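Long-range contacts in protein (GYP1P) (Saccharomyces cerevisiae, PDB 1FKM), which stimulates GTP hydrolysis by Ypt/Rab GTPases such as Ypt1 and Ypt7, lending them an arginine finger and a glutamine finger through its TBC domain: residues 30-39 and 251-260; 335-343 and 354-363. All coordinates share one frame; numbering follows the deposited sequence.

Contact 1. Residues 30-39 and 251-260; sequences SWNGIPKIHR and IRMWDTYLSE
Arg39 meets Asp255 side-on, its guanidinium and the carboxylate nearly coplanar at 19°. Arg39 NE gives a hydrogen bond of 2.8 Å to Asp255 OD1 on the syn lone pair, while NH2 of Arg39 reaches the other oxygen, OD2, completing a two-pronged salt bridge. The guanidinium is sandwiched: CG2 of Ile251 lies over one face and the carbonyl O of Ile34 over the opposite one. OD2 of Asp255 also accepts from the backbone N of Ile34 at 2.9 Å, this donor arriving from well above the carboxylate plane, and OD1 accepts from Trp43 NE1; these donors would be expected to stabilise the negative charge of the buried carboxylate. The contact thus ties the loop between helices 23-30 and 39-46 to helix 247-261 inside the all-helical TBC domain. At the other end the indole of Trp31 lies across Thr256, whose CG2 sits 3.4 Å from the centroid of the six-membered ring, a CH-pi contact almost on the ring normal. Thr256 holds OG1 beside its own backbone N (chi1 -60°) and CG2 anti to that N, so the methyl meets the ring while OG1 donates a hydrogen bond to Trp31 O (2.7 Å). NE1 of Trp31 donates in the ring plane to the anti lone pair of Glu260 OE1 (2.9 Å). Gly33 CA lies over one face of the Arg252 guanidinium, which donates through NH1 to Thr256 OG1 and pairs through NE with Glu365.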
loop_
_atom_site.group_PDB
_atom_site.type_symbol
_atom_site.label_atom_id
_atom_site.label_comp_id
_atom_site.label_asym_id
_atom_site.label_seq_id
_atom_site.Cartn_x
_atom_site.Cartn_y
_atom_site.Cartn_z
ATOM N N SER A 30 14.840 -3.098 8.009
ATOM C CA SER A 30 13.716 -2.384 7.402
ATOM C C SER A 30 12.432 -2.444 8.217
ATOM O O SER A 30 11.589 -1.560 8.105
ATOM C CB SER A 30 13.431 -2.922 5.995
ATOM O OG SER A 30 14.516 -2.678 5.115
ATOM N N TRP A 31 12.284 -3.484 9.034
ATOM C CA TRP A 31 11.086 -3.652 9.852
ATOM C C TRP A 31 10.859 -2.417 10.714
ATOM O O TRP A 31 9.715 -2.009 10.958
ATOM C CB TRP A 31 11.238 -4.878 10.765
ATOM C CG TRP A 31 9.952 -5.608 11.061
ATOM C CD1 TRP A 31 9.488 -6.734 10.439
ATOM C CD2 TRP A 31 8.961 -5.256 12.042
ATOM N NE1 TRP A 31 8.276 -7.103 10.971
ATOM C CE2 TRP A 31 7.931 -6.217 11.955
ATOM C CE3 TRP A 31 8.845 -4.225 12.983
ATOM C CZ2 TRP A 31 6.794 -6.177 12.776
ATOM C CZ3 TRP A 31 7.712 -4.185 13.799
ATOM C CH2 TRP A 31 6.704 -5.158 13.686
ATOM N N ASN A 32 11.957 -1.814 11.160
ATOM C CA ASN A 32 11.890 -0.645 12.027
ATOM C C ASN A 32 11.890 0.691 11.299
ATOM O O ASN A 32 12.115 1.725 11.918
ATOM C CB ASN A 32 13.049 -0.684 13.027
ATOM C CG ASN A 32 13.116 -1.998 13.781
ATOM O OD1 ASN A 32 12.119 -2.456 14.338
ATOM N ND2 ASN A 32 14.291 -2.614 13.799
ATOM N N GLY A 33 11.646 0.670 9.991
ATOM C CA GLY A 33 11.615 1.908 9.235
ATOM C C GLY A 33 12.765 2.060 8.261
ATOM O O GLY A 33 13.911 1.722 8.565
ATOM N N ILE A 34 12.457 2.588 7.083
ATOM C CA ILE A 34 13.456 2.780 6.044
ATOM C C ILE A 34 13.674 4.264 5.769
ATOM O O ILE A 34 12.711 5.001 5.543
ATOM C CB ILE A 34 13.002 2.102 4.727
ATOM C CG1 ILE A 34 12.759 0.608 4.972
ATOM C CG2 ILE A 34 14.057 2.305 3.641
ATOM C CD1 ILE A 34 11.932 -0.075 3.873
ATOM N N PRO A 35 14.941 4.724 5.799
ATOM C CA PRO A 35 15.260 6.130 5.535
ATOM C C PRO A 35 14.616 6.493 4.196
ATOM O O PRO A 35 14.697 5.717 3.244
ATOM C CB PRO A 35 16.783 6.122 5.450
ATOM C CG PRO A 35 17.160 5.036 6.428
ATOM C CD PRO A 35 16.163 3.954 6.103
ATOM N N LYS A 36 13.990 7.662 4.115
ATOM C CA LYS A 36 13.318 8.054 2.880
ATOM C C LYS A 36 14.168 7.947 1.617
ATOM O O LYS A 36 13.673 7.528 0.571
ATOM C CB LYS A 36 12.740 9.471 3.005
ATOM C CG LYS A 36 13.752 10.566 3.289
ATOM C CD LYS A 36 13.072 11.930 3.289
ATOM C CE LYS A 36 14.050 13.063 3.578
ATOM N NZ LYS A 36 14.605 12.978 4.956
ATOM N N ILE A 37 15.444 8.302 1.694
ATOM C CA ILE A 37 16.285 8.226 0.505
ATOM C C ILE A 37 16.446 6.787 -0.021
ATOM O O ILE A 37 16.687 6.576 -1.211
ATOM C CB ILE A 37 17.679 8.843 0.766
ATOM C CG1 ILE A 37 18.448 8.950 -0.552
ATOM C CG2 ILE A 37 18.456 8.000 1.774
ATOM C CD1 ILE A 37 19.779 9.654 -0.427
ATOM N N HIS A 38 16.283 5.801 0.856
ATOM C CA HIS A 38 16.433 4.400 0.457
ATOM C C HIS A 38 15.148 3.666 0.102
ATOM O O HIS A 38 15.200 2.572 -0.460
ATOM C CB HIS A 38 17.140 3.608 1.562
ATOM C CG HIS A 38 18.608 3.873 1.644
ATOM N ND1 HIS A 38 19.216 4.350 2.785
ATOM C CD2 HIS A 38 19.590 3.735 0.723
ATOM C CE1 HIS A 38 20.510 4.497 2.562
ATOM N NE2 HIS A 38 20.763 4.130 1.319
ATOM N N ARG A 39 13.996 4.245 0.413
ATOM C CA ARG A 39 12.745 3.551 0.127
ATOM C C ARG A 39 12.538 3.010 -1.283
ATOM O O ARG A 39 12.133 1.860 -1.445
ATOM C CB ARG A 39 11.539 4.409 0.523
ATOM C CG ARG A 39 11.286 4.421 2.017
ATOM C CD ARG A 39 9.850 4.820 2.345
ATOM N NE ARG A 39 9.596 4.739 3.779
ATOM C CZ ARG A 39 9.583 5.781 4.605
ATOM N NH1 ARG A 39 9.808 7.006 4.146
ATOM N NH2 ARG A 39 9.347 5.593 5.895
ATOM N N ILE A 251 2.990 5.354 4.390
ATOM C CA ILE A 251 4.302 5.024 3.837
ATOM C C ILE A 251 5.172 4.311 4.870
ATOM O O ILE A 251 5.783 3.280 4.579
ATOM C CB ILE A 251 5.038 6.299 3.338
ATOM C CG1 ILE A 251 4.223 6.973 2.229
ATOM C CG2 ILE A 251 6.427 5.942 2.828
ATOM C CD1 ILE A 251 3.922 6.071 1.062
ATOM N N ARG A 252 5.222 4.856 6.079
ATOM C CA ARG A 252 6.014 4.255 7.145
ATOM C C ARG A 252 5.506 2.858 7.483
ATOM O O ARG A 252 6.294 1.939 7.700
ATOM C CB ARG A 252 5.988 5.142 8.392
ATOM C CG ARG A 252 6.609 4.495 9.623
ATOM C CD ARG A 252 8.083 4.148 9.438
ATOM N NE ARG A 252 8.586 3.469 10.631
ATOM C CZ ARG A 252 8.379 2.187 10.905
ATOM N NH1 ARG A 252 7.692 1.426 10.059
ATOM N NH2 ARG A 252 8.821 1.672 12.044
HETATM N N MSE A 253 4.191 2.698 7.531
HETATM C CA MSE A 253 3.593 1.393 7.818
HETATM C C MSE A 253 4.025 0.364 6.783
HETATM O O MSE A 253 4.311 -0.794 7.115
HETATM C CB MSE A 253 2.068 1.472 7.774
HETATM C CG MSE A 253 1.428 2.263 8.879
HETATM SE SE MSE A 253 -0.487 2.294 8.621
HETATM C CE MSE A 253 -0.819 0.391 8.722
ATOM N N TRP A 254 4.046 0.779 5.521
ATOM C CA TRP A 254 4.438 -0.138 4.453
ATOM C C TRP A 254 5.875 -0.646 4.557
ATOM O O TRP A 254 6.172 -1.733 4.065
ATOM C CB TRP A 254 4.156 0.495 3.083
ATOM C CG TRP A 254 2.690 0.397 2.724
ATOM C CD1 TRP A 254 1.630 0.476 3.587
ATOM C CD2 TRP A 254 2.124 0.214 1.418
ATOM N NE1 TRP A 254 0.445 0.352 2.903
ATOM C CE2 TRP A 254 0.719 0.192 1.570
ATOM C CE3 TRP A 254 2.669 0.067 0.134
ATOM C CZ2 TRP A 254 -0.153 0.027 0.484
ATOM C CZ3 TRP A 254 1.800 -0.097 -0.946
ATOM C CH2 TRP A 254 0.406 -0.116 -0.760
ATOM N N ASP A 255 6.764 0.114 5.193
ATOM C CA ASP A 255 8.145 -0.357 5.366
ATOM C C ASP A 255 8.049 -1.675 6.135
ATOM O O ASP A 255 8.727 -2.660 5.819
ATOM C CB ASP A 255 8.996 0.588 6.232
ATOM C CG ASP A 255 9.250 1.941 5.599
ATOM O OD1 ASP A 255 9.116 2.096 4.368
ATOM O OD2 ASP A 255 9.614 2.864 6.365
ATOM N N THR A 256 7.210 -1.670 7.165
ATOM C CA THR A 256 7.029 -2.843 8.007
ATOM C C THR A 256 6.211 -3.936 7.331
ATOM O O THR A 256 6.552 -5.116 7.441
ATOM C CB THR A 256 6.386 -2.464 9.359
ATOM O OG1 THR A 256 7.238 -1.535 10.037
ATOM C CG2 THR A 256 6.202 -3.707 10.242
ATOM N N TYR A 257 5.137 -3.561 6.638
ATOM C CA TYR A 257 4.341 -4.561 5.942
ATOM C C TYR A 257 5.205 -5.308 4.927
ATOM O O TYR A 257 5.158 -6.532 4.853
ATOM C CB TYR A 257 3.164 -3.913 5.214
ATOM C CG TYR A 257 1.915 -3.784 6.053
ATOM C CD1 TYR A 257 1.940 -3.142 7.291
ATOM C CD2 TYR A 257 0.693 -4.270 5.588
ATOM C CE1 TYR A 257 0.773 -2.985 8.043
ATOM C CE2 TYR A 257 -0.475 -4.118 6.329
ATOM C CZ TYR A 257 -0.430 -3.473 7.551
ATOM O OH TYR A 257 -1.594 -3.298 8.265
ATOM N N LEU A 258 5.997 -4.570 4.150
ATOM C CA LEU A 258 6.852 -5.195 3.142
ATOM C C LEU A 258 7.972 -6.033 3.765
ATOM O O LEU A 258 8.372 -7.054 3.206
ATOM C CB LEU A 258 7.452 -4.124 2.212
ATOM C CG LEU A 258 6.450 -3.357 1.332
ATOM C CD1 LEU A 258 7.165 -2.243 0.578
ATOM C CD2 LEU A 258 5.784 -4.307 0.353
ATOM N N SER A 259 8.480 -5.601 4.917
ATOM C CA SER A 259 9.544 -6.341 5.596
ATOM C C SER A 259 8.984 -7.616 6.217
ATOM O O SER A 259 9.606 -8.676 6.151
ATOM C CB SER A 259 10.178 -5.497 6.710
ATOM O OG SER A 259 10.787 -4.319 6.211
ATOM N N GLU A 260 7.807 -7.499 6.823
ATOM C CA GLU A 260 7.149 -8.629 7.487
ATOM C C GLU A 260 6.666 -9.707 6.523
ATOM O O GLU A 260 6.756 -10.896 6.821
ATOM C CB GLU A 260 5.971 -8.113 8.323
ATOM C CG GLU A 260 5.113 -9.178 9.016
ATOM C CD GLU A 260 5.891 -10.041 9.993
ATOM O OE1 GLU A 260 6.944 -9.589 10.495
ATOM O OE2 GLU A 260 5.437 -11.172 10.276
HETATM O O HOH W 1 7.900 -0.713 13.025
HETATM O O HOH W 2 11.016 2.124 14.409
#

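Contact 2. Residues 335-343 and 354-363; sequences FLIKWSDQL and FLQNPPTKDW
Trp339 and Phe354 meet edge to face: the rim of the phenyl ring is directed at the indole, with the planes at 81° and the centroid of Phe354 5.2 Å from that of the five-membered ring. The closest approach is CE2 of Phe354 to CG of Trp339, 3.6 Å. Pro359 arrives over the same indole face further along, where its CD makes a CH-pi contact with the six-membered ring and its CG lies 3.6 Å from CH2 of Trp339. Phe354 reaches Trp339 with its CG anti to the backbone N (chi1 -177°), and CD2 of Phe354 rests on CD2 of Leu343 at 3.9 Å. Trp363 slides past Trp339 in the opposite direction; CH2 of Trp363 lies 4.0 Å from CE1 of Phe335 in an oblique pairing, and the CD-CE part of Lys338 passes it in the opposite direction, CE 3.7 Å from CZ2 of Trp363. Phe335 sets CZ against CB of Pro358, the two side chains crossing at about a right angle. Here the end of helix 324-338 and the short helix 340-343 pack on the last residues of helix 348-355 and the chain that follows it, with an inverse gamma turn centred on Pro359. Thr360 OG1 is hydrogen-bonded to Glu244 O, while its methyl CG2 faces the aromatic rings. No hydrogen bond links the two segments, which implies that they are joined by shape and apolar burial, without polar bonds to fix their register.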
loop_
_atom_site.group_PDB
_atom_site.type_symbol
_atom_site.label_atom_id
_atom_site.label_comp_id
_atom_site.label_asym_id
_atom_site.label_seq_id
_atom_site.Cartn_x
_atom_site.Cartn_y
_atom_site.Cartn_z
ATOM N N PHE A 335 -5.448 -1.854 16.249
ATOM C CA PHE A 335 -5.896 -0.492 15.965
ATOM C C PHE A 335 -7.244 -0.263 16.646
ATOM O O PHE A 335 -7.428 0.714 17.381
ATOM C CB PHE A 335 -6.034 -0.297 14.447
ATOM C CG PHE A 335 -6.425 1.102 14.033
ATOM C CD1 PHE A 335 -5.658 2.200 14.415
ATOM C CD2 PHE A 335 -7.529 1.313 13.215
ATOM C CE1 PHE A 335 -5.986 3.492 13.979
ATOM C CE2 PHE A 335 -7.861 2.600 12.775
ATOM C CZ PHE A 335 -7.085 3.685 13.159
ATOM N N LEU A 336 -8.178 -1.178 16.398
ATOM C CA LEU A 336 -9.512 -1.094 16.980
ATOM C C LEU A 336 -9.477 -1.122 18.503
ATOM O O LEU A 336 -10.086 -0.276 19.155
ATOM C CB LEU A 336 -10.382 -2.252 16.486
ATOM C CG LEU A 336 -11.814 -2.308 17.039
ATOM C CD1 LEU A 336 -12.583 -1.042 16.640
ATOM C CD2 LEU A 336 -12.512 -3.544 16.501
ATOM N N ILE A 337 -8.772 -2.103 19.062
ATOM C CA ILE A 337 -8.690 -2.256 20.511
ATOM C C ILE A 337 -8.150 -1.009 21.202
ATOM O O ILE A 337 -8.463 -0.751 22.364
ATOM C CB ILE A 337 -7.820 -3.481 20.892
ATOM C CG1 ILE A 337 -8.455 -4.760 20.337
ATOM C CG2 ILE A 337 -7.686 -3.590 22.406
ATOM C CD1 ILE A 337 -9.878 -4.998 20.784
ATOM N N LYS A 338 -7.345 -0.232 20.489
ATOM C CA LYS A 338 -6.790 0.983 21.065
ATOM C C LYS A 338 -7.914 1.944 21.458
ATOM O O LYS A 338 -7.783 2.703 22.421
ATOM C CB LYS A 338 -5.855 1.667 20.065
ATOM C CG LYS A 338 -5.252 2.965 20.575
ATOM C CD LYS A 338 -4.278 3.557 19.573
ATOM C CE LYS A 338 -3.717 4.887 20.065
ATOM N NZ LYS A 338 -3.000 4.746 21.363
ATOM N N TRP A 339 -9.015 1.900 20.712
ATOM C CA TRP A 339 -10.159 2.772 20.969
ATOM C C TRP A 339 -11.231 2.094 21.826
ATOM O O TRP A 339 -12.276 2.684 22.102
ATOM C CB TRP A 339 -10.791 3.207 19.646
ATOM C CG TRP A 339 -9.803 3.666 18.611
ATOM C CD1 TRP A 339 -9.571 3.096 17.390
ATOM C CD2 TRP A 339 -8.911 4.781 18.707
ATOM N NE1 TRP A 339 -8.589 3.786 16.721
ATOM C CE2 TRP A 339 -8.165 4.825 17.507
ATOM C CE3 TRP A 339 -8.669 5.750 19.692
ATOM C CZ2 TRP A 339 -7.194 5.798 17.263
ATOM C CZ3 TRP A 339 -7.704 6.718 19.450
ATOM C CH2 TRP A 339 -6.978 6.733 18.242
ATOM N N SER A 340 -10.967 0.865 22.251
ATOM C CA SER A 340 -11.923 0.091 23.042
ATOM C C SER A 340 -12.679 0.853 24.140
ATOM O O SER A 340 -13.909 0.866 24.151
ATOM C CB SER A 340 -11.228 -1.125 23.658
ATOM O OG SER A 340 -12.177 -1.996 24.251
ATOM N N ASP A 341 -11.955 1.473 25.066
ATOM C CA ASP A 341 -12.604 2.208 26.151
ATOM C C ASP A 341 -13.540 3.294 25.626
ATOM O O ASP A 341 -14.663 3.451 26.116
ATOM C CB ASP A 341 -11.555 2.828 27.078
ATOM C CG ASP A 341 -10.667 1.786 27.728
ATOM O OD1 ASP A 341 -11.209 0.830 28.321
ATOM O OD2 ASP A 341 -9.427 1.922 27.651
ATOM N N GLN A 342 -13.078 4.043 24.631
ATOM C CA GLN A 342 -13.887 5.107 24.039
ATOM C C GLN A 342 -15.130 4.554 23.339
ATOM O O GLN A 342 -16.219 5.104 23.470
ATOM C CB GLN A 342 -13.055 5.901 23.029
ATOM C CG GLN A 342 -11.991 6.793 23.640
ATOM C CD GLN A 342 -11.088 7.418 22.589
ATOM O OE1 GLN A 342 -10.171 6.773 22.080
ATOM N NE2 GLN A 342 -11.355 8.673 22.247
ATOM N N LEU A 343 -14.958 3.470 22.590
ATOM C CA LEU A 343 -16.064 2.857 21.853
ATOM C C LEU A 343 -17.179 2.361 22.770
ATOM O O LEU A 343 -18.354 2.413 22.406
ATOM C CB LEU A 343 -15.540 1.698 20.986
ATOM C CG LEU A 343 -14.646 2.124 19.812
ATOM C CD1 LEU A 343 -13.981 0.915 19.166
ATOM C CD2 LEU A 343 -15.487 2.882 18.798
ATOM N N PHE A 354 -16.988 7.549 14.170
ATOM C CA PHE A 354 -15.656 7.497 14.774
ATOM C C PHE A 354 -14.677 6.567 14.052
ATOM O O PHE A 354 -13.549 6.957 13.757
ATOM C CB PHE A 354 -15.760 7.062 16.239
ATOM C CG PHE A 354 -14.441 7.055 16.968
ATOM C CD1 PHE A 354 -13.944 8.217 17.547
ATOM C CD2 PHE A 354 -13.689 5.890 17.060
ATOM C CE1 PHE A 354 -12.716 8.217 18.212
ATOM C CE2 PHE A 354 -12.458 5.879 17.723
ATOM C CZ PHE A 354 -11.973 7.046 18.300
ATOM N N LEU A 355 -15.103 5.338 13.778
ATOM C CA LEU A 355 -14.233 4.372 13.119
ATOM C C LEU A 355 -13.959 4.653 11.646
ATOM O O LEU A 355 -13.033 4.079 11.070
ATOM C CB LEU A 355 -14.795 2.960 13.296
ATOM C CG LEU A 355 -14.788 2.515 14.762
ATOM C CD1 LEU A 355 -15.470 1.166 14.904
ATOM C CD2 LEU A 355 -13.347 2.465 15.276
ATOM N N GLN A 356 -14.761 5.519 11.032
ATOM C CA GLN A 356 -14.545 5.881 9.634
ATOM C C GLN A 356 -13.789 7.206 9.599
ATOM O O GLN A 356 -13.468 7.725 8.533
ATOM C CB GLN A 356 -15.876 6.023 8.885
ATOM C CG GLN A 356 -16.728 4.760 8.883
ATOM C CD GLN A 356 -18.001 4.916 8.068
ATOM O OE1 GLN A 356 -18.645 5.963 8.099
ATOM N NE2 GLN A 356 -18.377 3.867 7.347
ATOM N N ASN A 357 -13.510 7.750 10.781
ATOM C CA ASN A 357 -12.781 9.009 10.899
ATOM C C ASN A 357 -11.946 9.017 12.182
ATOM O O ASN A 357 -12.065 9.927 13.001
ATOM C CB ASN A 357 -13.763 10.183 10.914
ATOM C CG ASN A 357 -14.595 10.261 9.650
ATOM O OD1 ASN A 357 -14.074 10.527 8.567
ATOM N ND2 ASN A 357 -15.897 10.023 9.782
ATOM N N PRO A 358 -11.085 8.000 12.366
ATOM C CA PRO A 358 -10.227 7.880 13.551
ATOM C C PRO A 358 -9.317 9.095 13.725
ATOM O O PRO A 358 -8.842 9.663 12.747
ATOM C CB PRO A 358 -9.418 6.614 13.271
ATOM C CG PRO A 358 -10.276 5.844 12.324
ATOM C CD PRO A 358 -10.809 6.909 11.417
ATOM N N PRO A 359 -9.058 9.500 14.979
ATOM C CA PRO A 359 -8.199 10.649 15.288
ATOM C C PRO A 359 -6.718 10.292 15.171
ATOM O O PRO A 359 -5.999 10.238 16.169
ATOM C CB PRO A 359 -8.603 10.996 16.716
ATOM C CG PRO A 359 -8.875 9.635 17.299
ATOM C CD PRO A 359 -9.671 8.956 16.207
ATOM N N THR A 360 -6.268 10.056 13.942
ATOM C CA THR A 360 -4.882 9.670 13.677
ATOM C C THR A 360 -4.110 10.765 12.944
ATOM O O THR A 360 -2.969 10.559 12.525
ATOM C CB THR A 360 -4.839 8.416 12.800
ATOM O OG1 THR A 360 -5.471 8.705 11.544
ATOM C CG2 THR A 360 -5.575 7.266 13.478
ATOM N N LYS A 361 -4.746 11.920 12.792
ATOM C CA LYS A 361 -4.154 13.052 12.090
ATOM C C LYS A 361 -2.760 13.433 12.577
ATOM O O LYS A 361 -1.870 13.722 11.771
ATOM C CB LYS A 361 -5.086 14.259 12.203
ATOM C CG LYS A 361 -4.657 15.468 11.396
ATOM C CD LYS A 361 -5.746 16.535 11.378
ATOM C CE LYS A 361 -6.975 16.084 10.586
ATOM N NZ LYS A 361 -7.672 14.905 11.175
ATOM N N ASP A 362 -2.565 13.423 13.891
ATOM C CA ASP A 362 -1.278 13.799 14.459
ATOM C C ASP A 362 -0.413 12.637 14.923
ATOM O O ASP A 362 0.511 12.831 15.709
ATOM C CB ASP A 362 -1.486 14.777 15.620
ATOM C CG ASP A 362 -2.139 16.073 15.178
ATOM O OD1 ASP A 362 -1.636 16.697 14.219
ATOM O OD2 ASP A 362 -3.151 16.474 15.790
ATOM N N TRP A 363 -0.703 11.430 14.446
ATOM C CA TRP A 363 0.096 10.275 14.837
ATOM C C TRP A 363 1.540 10.466 14.393
ATOM O O TRP A 363 1.807 11.003 13.313
ATOM C CB TRP A 363 -0.468 8.990 14.221
ATOM C CG TRP A 363 -1.450 8.269 15.101
ATOM C CD1 TRP A 363 -2.354 8.831 15.953
ATOM C CD2 TRP A 363 -1.645 6.853 15.184
ATOM N NE1 TRP A 363 -3.103 7.854 16.563
ATOM C CE2 TRP A 363 -2.688 6.629 16.108
ATOM C CE3 TRP A 363 -1.038 5.749 14.565
ATOM C CZ2 TRP A 363 -3.144 5.346 16.432
ATOM C CZ3 TRP A 363 -1.490 4.471 14.887
ATOM C CH2 TRP A 363 -2.535 4.283 15.814
#

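The two contacts illustrate two ways in which parts of an all-helical chain are joined. Contact 1 joins segments more than 200 residues apart and relies on a salt bridge to a buried aspartate and directed hydrogen bonds; contact 2 closes locally, across ten intervening residues, by aromatic and apolar packing. They come in series along the chain, with helix 247-261 of contact 1 followed in the modelled structure by helix 324-338 of contact 2. Their centres lie about 23 Å apart and their nearest atoms about 7 Å, without touching. Helix 365-382 bridges them, since its side chains meet Thr256 and Glu260 as well as Phe335 and Trp363. Both lie away from the finger residues Arg96 and Gln131.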